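PDB 1Z5Z: helicase of the snf2/rad54 family from Sulfolobus solfataricus, which probably acts as an ATP-driven motor on DNA, and is represented by the C-terminal domain of its SWI2/SNF2 ATPase core. Local coordinates for residues N51-N54 against N55-S58; G96-I99 against R100-I104. All coordinates share one frame; numbering follows the deposited sequence.

How the contacts relate
From the N terminus, strand 29-35 leads into helix 39-55, and contact 1 lies where that helix ends and the chain heads for helix 61-78. The chain then runs through helix 61-78 and helix 83-86 to contact 2, in the opening turns of helix 96-110. Both contacts are local and neither closes a long loop. They follow in series without nesting or crossing. The centres of contact 1 and contact 2 are about 33 Å apart, and the nearest atoms of contact 1 and contact 2 about 18 Å. Contact 1 belongs to the outlying helices, against helices 61-78 and 257-264; contact 2 sits beside the parallel sheet, near strand 216-222 and helix 122-136.

Contact 1: N51-N54 against N55-S58; sequences NLFN and NIDS
L52 and I56 carry the main polar link: I56 N donates to L52 O at 2.9 Å, nearly in line with the carbonyl, although the N-H itself is bent (137°). The same oxygen takes a second N-H, from N55 N at 3.3 Å, which comes from above the carbonyl plane, 60° out of it. L52 O is thus gripped by two consecutive amides, one four residues on and one three. N51 O receives only weak bonds from this turn, among them those from N55 N and N55 ND2. N55 bends its amide back over the helix end, with CG beside its own backbone N (chi1 -55°), which puts ND2 3.3 Å from N51 O. Further along, S58 OG donates to N55 O at 2.7 Å in the carbonyl plane, tying the following turn to the end of helix 39-55.

Beyond these bonds the packing is apolar. The methyl CG2 of I56 lies 3.2 Å from L52 O and 3.5 Å from F53 CA. It meets the F53 ring obliquely, 4.1 Å from CD2, while the two side chains run side by side. The longer branch of I56, CG1 anti to the backbone N, carries CD1 to within 4.3 Å of L52 CD1. L52 and I56 also pack against helix 61-78, through M67 and T71 for L52 and I68 for I56; F53 and L52 reach I264 of helix 257-264, and R261 makes a cation-pi contact with the F53 ring.

The chemistry separates by side: N51, N54 and N55 put amides on the exposed surface, whereas L52 and I56 are buried. At the helix end two amides share L52 O, weak bonds go to N51 O, and the S58 hydroxyl serves N55 O, while the greasy side stays packed against two other helices.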
ATOM      1  N   ASN A  51      -3.542 -21.576   1.700  1.00 49.71           N
ATOM      2  CA  ASN A  51      -4.931 -21.739   2.093  1.00 49.71           C
ATOM      3  C   ASN A  51      -5.845 -21.474   0.873  1.00 49.21           C
ATOM      4  O   ASN A  51      -6.736 -22.266   0.580  1.00 50.19           O
ATOM      5  CB  ASN A  51      -5.264 -20.817   3.274  1.00 52.75           C
ATOM      6  CG  ASN A  51      -4.635 -21.310   4.599  1.00 60.91           C
ATOM      7  OD1 ASN A  51      -4.342 -22.504   4.757  1.00 65.31           O
ATOM      8  ND2 ASN A  51      -4.442 -20.397   5.552  1.00 61.26           N
ATOM      9  N   LEU A  52      -5.611 -20.405   0.116  1.00 46.07           N
ATOM     10  CA  LEU A  52      -6.475 -20.177  -1.032  1.00 42.64           C
ATOM     11  C   LEU A  52      -6.473 -21.365  -1.998  1.00 44.15           C
ATOM     12  O   LEU A  52      -7.538 -21.835  -2.390  1.00 42.30           O
ATOM     13  CB  LEU A  52      -6.084 -18.916  -1.805  1.00 38.52           C
ATOM     14  CG  LEU A  52      -7.008 -18.697  -3.008  1.00 39.51           C
ATOM     15  CD1 LEU A  52      -8.435 -18.523  -2.466  1.00 41.02           C
ATOM     16  CD2 LEU A  52      -6.601 -17.483  -3.828  1.00 38.72           C
ATOM     17  N   PHE A  53      -5.291 -21.847  -2.399  1.00 42.97           N
ATOM     18  CA  PHE A  53      -5.254 -22.961  -3.330  1.00 46.63           C
ATOM     19  C   PHE A  53      -5.710 -24.291  -2.780  1.00 48.42           C
ATOM     20  O   PHE A  53      -6.022 -25.189  -3.565  1.00 53.45           O
ATOM     21  CB  PHE A  53      -3.881 -23.075  -4.013  1.00 45.17           C
ATOM     22  CG  PHE A  53      -3.609 -21.928  -4.949  1.00 44.71           C
ATOM     23  CD1 PHE A  53      -2.745 -20.901  -4.581  1.00 43.89           C
ATOM     24  CD2 PHE A  53      -4.307 -21.815  -6.139  1.00 43.64           C
ATOM     25  CE1 PHE A  53      -2.594 -19.792  -5.377  1.00 41.10           C
ATOM     26  CE2 PHE A  53      -4.157 -20.699  -6.942  1.00 41.52           C
ATOM     27  CZ  PHE A  53      -3.311 -19.699  -6.563  1.00 40.74           C
ATOM     28  N   ASN A  54      -5.767 -24.430  -1.458  1.00 51.02           N
ATOM     29  CA  ASN A  54      -6.241 -25.670  -0.846  1.00 54.46           C
ATOM     30  C   ASN A  54      -7.775 -25.783  -0.990  1.00 55.15           C
ATOM     31  O   ASN A  54      -8.295 -26.881  -1.071  1.00 55.86           O
ATOM     32  CB  ASN A  54      -5.919 -25.671   0.653  1.00 56.13           C
ATOM     33  CG  ASN A  54      -4.528 -26.175   0.996  1.00 58.93           C
ATOM     34  OD1 ASN A  54      -4.208 -26.332   2.183  1.00 62.95           O
ATOM     35  ND2 ASN A  54      -3.710 -26.424   0.006  1.00 61.69           N
ATOM     36  N   ASN A  55      -8.485 -24.650  -1.028  1.00 55.44           N
ATOM     37  CA  ASN A  55      -9.951 -24.661  -1.085  1.00 55.76           C
ATOM     38  C   ASN A  55     -10.633 -24.077  -2.316  1.00 55.55           C
ATOM     39  O   ASN A  55     -11.841 -24.246  -2.484  1.00 55.61           O
ATOM     40  CB  ASN A  55     -10.509 -23.952   0.148  1.00 58.71           C
ATOM     41  CG  ASN A  55      -9.987 -24.540   1.433  1.00 62.40           C
ATOM     42  OD1 ASN A  55     -10.264 -25.689   1.755  1.00 66.89           O
ATOM     43  ND2 ASN A  55      -9.218 -23.759   2.172  1.00 63.69           N
ATOM     44  N   ILE A  56      -9.869 -23.406  -3.168  1.00 52.89           N
ATOM     45  CA  ILE A  56     -10.397 -22.777  -4.367  1.00 52.52           C
ATOM     46  C   ILE A  56     -11.058 -23.738  -5.383  1.00 55.68           C
ATOM     47  O   ILE A  56     -11.943 -23.336  -6.144  1.00 53.10           O
ATOM     48  CB  ILE A  56      -9.279 -21.996  -5.067  1.00 51.45           C
ATOM     49  CG1 ILE A  56      -9.803 -21.312  -6.336  1.00 50.71           C
ATOM     50  CG2 ILE A  56      -8.136 -22.944  -5.380  1.00 52.78           C
ATOM     51  CD1 ILE A  56      -9.800 -19.796  -6.305  1.00 47.13           C
ATOM     52  N   ASP A  57     -10.636 -24.996  -5.418  1.00 56.45           N
ATOM     53  CA  ASP A  57     -11.238 -25.916  -6.379  1.00 59.96           C
ATOM     54  C   ASP A  57     -12.680 -26.278  -6.011  1.00 62.24           C
ATOM     55  O   ASP A  57     -13.519 -26.494  -6.893  1.00 63.18           O
ATOM     56  CB  ASP A  57     -10.400 -27.188  -6.502  1.00 60.84           C
ATOM     57  CG  ASP A  57      -9.122 -26.964  -7.267  1.00 63.71           C
ATOM     58  OD1 ASP A  57      -8.216 -27.800  -7.126  1.00 67.11           O
ATOM     59  OD2 ASP A  57      -9.018 -25.961  -8.020  1.00 67.55           O
ATOM     60  N   SER A  58     -12.974 -26.334  -4.715  1.00 63.45           N
ATOM     61  CA  SER A  58     -14.312 -26.676  -4.276  1.00 64.87           C
ATOM     62  C   SER A  58     -15.345 -25.708  -4.837  1.00 63.91           C
ATOM     63  O   SER A  58     -16.292 -26.129  -5.497  1.00 68.13           O
ATOM     64  CB  SER A  58     -14.392 -26.714  -2.746  1.00 67.55           C
ATOM     65  OG  SER A  58     -14.297 -25.421  -2.164  1.00 73.24           O
TER

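Contact 2: G96-I99 against R100-I104; sequences GKMI and RTMEI
I99 lies against one flat side of the E103 carboxylate: its methyl CG2 stands off that side, 4.2 Å from E103 OE2, and its carbonyl oxygen lies on the same side. The two side chains run alongside each other, with the methylene CG of E103 pressed to 3.1 Å from I99 O. E103 OE1 lies off the NE and NH2 side of the R100 guanidinium, displaced from its plane, in a long salt bridge of 3.8 Å to NH2. On the buried side the flat group that matters is the K97 carbonyl. T101 N reaches K97 O at 2.8 Å, tilted 20° from its plane, and T101 OG1 reaches it at 2.8 Å from above the plane, 43° out. With OG1 set beside its own backbone N (chi1 -63°), the hydroxyl folds back on the preceding turn, and one oxygen accepts both donors of T101, N-H and hydroxyl. Bonds R100 N to G96 O and M102 N to M98 O, both 3.1 Å, continue the helical ladder.

M98 and M102, one turn apart, meet at a slant: the bent chain of M98 brings CE to 4.0 Å from M102 SD. Both methionines also touch I131 of helix 122-136. T101 and K97 rest on L220 of strand 216-222, and the extended K97 chain carries NZ to salt bridges with E227 and D80.

These are the first turns of helix 96-110, within the conserved helicase C-terminal domain, leading into strand 115-119 of the parallel sheet. Such helix-flanked parallel sheets are characteristic of the RecA-like lobes of SWI2/SNF2 motors.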
ATOM      1  N   GLY A  96       8.907  -4.828   5.953  1.00 34.39           N
ATOM      2  CA  GLY A  96       9.888  -4.435   4.944  1.00 32.70           C
ATOM      3  C   GLY A  96       9.626  -3.019   4.439  1.00 35.66           C
ATOM      4  O   GLY A  96      10.576  -2.245   4.289  1.00 30.27           O
ATOM      5  N   LYS A  97       8.343  -2.677   4.194  1.00 30.12           N
ATOM      6  CA  LYS A  97       7.934  -1.344   3.721  1.00 28.94           C
ATOM      7  C   LYS A  97       8.181  -0.234   4.730  1.00 28.54           C
ATOM      8  O   LYS A  97       8.657   0.843   4.375  1.00 30.65           O
ATOM      9  CB  LYS A  97       6.424  -1.325   3.342  1.00 29.17           C
ATOM     10  CG  LYS A  97       6.096  -2.008   2.014  1.00 26.39           C
ATOM     11  CD  LYS A  97       4.664  -1.656   1.559  1.00 26.11           C
ATOM     12  CE  LYS A  97       4.277  -2.428   0.327  1.00 26.26           C
ATOM     13  NZ  LYS A  97       2.848  -2.232   0.013  1.00 27.56           N
ATOM     14  N   MET A  98       7.818  -0.481   5.986  1.00 28.61           N
ATOM     15  CA  MET A  98       8.037   0.490   7.052  1.00 29.13           C
ATOM     16  C   MET A  98       9.544   0.735   7.175  1.00 33.43           C
ATOM     17  O   MET A  98       9.986   1.861   7.366  1.00 33.14           O
ATOM     18  CB  MET A  98       7.511  -0.063   8.383  1.00 31.11           C
ATOM     19  CG  MET A  98       6.345   0.666   9.027  1.00 34.34           C
ATOM     20  SD  MET A  98       5.517   2.042   8.186  1.00 36.08           S
ATOM     21  CE  MET A  98       6.489   3.289   8.869  1.00 30.92           C
ATOM     22  N   ILE A  99      10.333  -0.325   7.064  1.00 34.16           N
ATOM     23  CA  ILE A  99      11.777  -0.177   7.175  1.00 37.28           C
ATOM     24  C   ILE A  99      12.297   0.747   6.073  1.00 37.06           C
ATOM     25  O   ILE A  99      13.125   1.614   6.343  1.00 34.50           O
ATOM     26  CB  ILE A  99      12.471  -1.556   7.098  1.00 38.60           C
ATOM     27  CG1 ILE A  99      12.266  -2.305   8.409  1.00 38.20           C
ATOM     28  CG2 ILE A  99      13.980  -1.395   6.779  1.00 43.19           C
ATOM     29  CD1 ILE A  99      12.431  -3.832   8.274  1.00 39.80           C
ATOM     30  N   ARG A 100      11.828   0.571   4.838  1.00 34.48           N
ATOM     31  CA  ARG A 100      12.299   1.446   3.780  1.00 36.18           C
ATOM     32  C   ARG A 100      11.713   2.842   3.950  1.00 35.47           C
ATOM     33  O   ARG A 100      12.359   3.831   3.601  1.00 33.94           O
ATOM     34  CB  ARG A 100      11.922   0.913   2.386  1.00 38.95           C
ATOM     35  CG  ARG A 100      12.676  -0.322   1.979  1.00 47.76           C
ATOM     36  CD  ARG A 100      14.122   0.011   1.637  1.00 53.91           C
ATOM     37  NE  ARG A 100      14.392  -0.258   0.230  1.00 59.25           N
ATOM     38  CZ  ARG A 100      14.709   0.674  -0.665  1.00 60.69           C
ATOM     39  NH1 ARG A 100      14.923   0.318  -1.932  1.00 58.86           N
ATOM     40  NH2 ARG A 100      14.816   1.954  -0.293  1.00 57.82           N
ATOM     41  N   THR A 101      10.498   2.935   4.485  1.00 33.40           N
ATOM     42  CA  THR A 101       9.884   4.244   4.659  1.00 33.13           C
ATOM     43  C   THR A 101      10.690   5.160   5.596  1.00 31.93           C
ATOM     44  O   THR A 101      10.865   6.348   5.309  1.00 33.00           O
ATOM     45  CB  THR A 101       8.421   4.093   5.158  1.00 31.75           C
ATOM     46  OG1 THR A 101       7.655   3.406   4.144  1.00 29.70           O
ATOM     47  CG2 THR A 101       7.796   5.489   5.449  1.00 26.16           C
ATOM     48  N   MET A 102      11.153   4.633   6.724  1.00 31.93           N
ATOM     49  CA  MET A 102      11.953   5.446   7.635  1.00 33.64           C
ATOM     50  C   MET A 102      13.269   5.850   6.919  1.00 36.04           C
ATOM     51  O   MET A 102      13.776   6.935   7.159  1.00 37.07           O
ATOM     52  CB  MET A 102      12.256   4.691   8.928  1.00 31.56           C
ATOM     53  CG  MET A 102      10.992   4.278   9.753  1.00 31.96           C
ATOM     54  SD  MET A 102       9.697   5.516   9.873  1.00 41.29           S
ATOM     55  CE  MET A 102      10.536   6.777  10.940  1.00 39.52           C
ATOM     56  N   GLU A 103      13.798   5.001   6.038  1.00 36.08           N
ATOM     57  CA  GLU A 103      15.025   5.354   5.322  1.00 40.34           C
ATOM     58  C   GLU A 103      14.740   6.499   4.391  1.00 40.26           C
ATOM     59  O   GLU A 103      15.549   7.425   4.284  1.00 40.20           O
ATOM     60  CB  GLU A 103      15.587   4.192   4.497  1.00 39.14           C
ATOM     61  CG  GLU A 103      15.783   2.920   5.306  1.00 47.05           C
ATOM     62  CD  GLU A 103      16.352   1.760   4.493  1.00 46.71           C
ATOM     63  OE1 GLU A 103      16.136   1.692   3.265  1.00 48.89           O
ATOM     64  OE2 GLU A 103      17.012   0.905   5.109  1.00 52.67           O
ATOM     65  N   ILE A 104      13.589   6.459   3.719  1.00 34.79           N
ATOM     66  CA  ILE A 104      13.251   7.531   2.788  1.00 34.35           C
ATOM     67  C   ILE A 104      13.010   8.818   3.557  1.00 35.66           C
ATOM     68  O   ILE A 104      13.442   9.906   3.167  1.00 36.24           O
ATOM     69  CB  ILE A 104      11.981   7.201   1.972  1.00 33.40           C
ATOM     70  CG1 ILE A 104      12.266   6.072   0.966  1.00 36.69           C
ATOM     71  CG2 ILE A 104      11.488   8.457   1.305  1.00 33.33           C
ATOM     72  CD1 ILE A 104      10.979   5.377   0.387  1.00 36.55           C
TER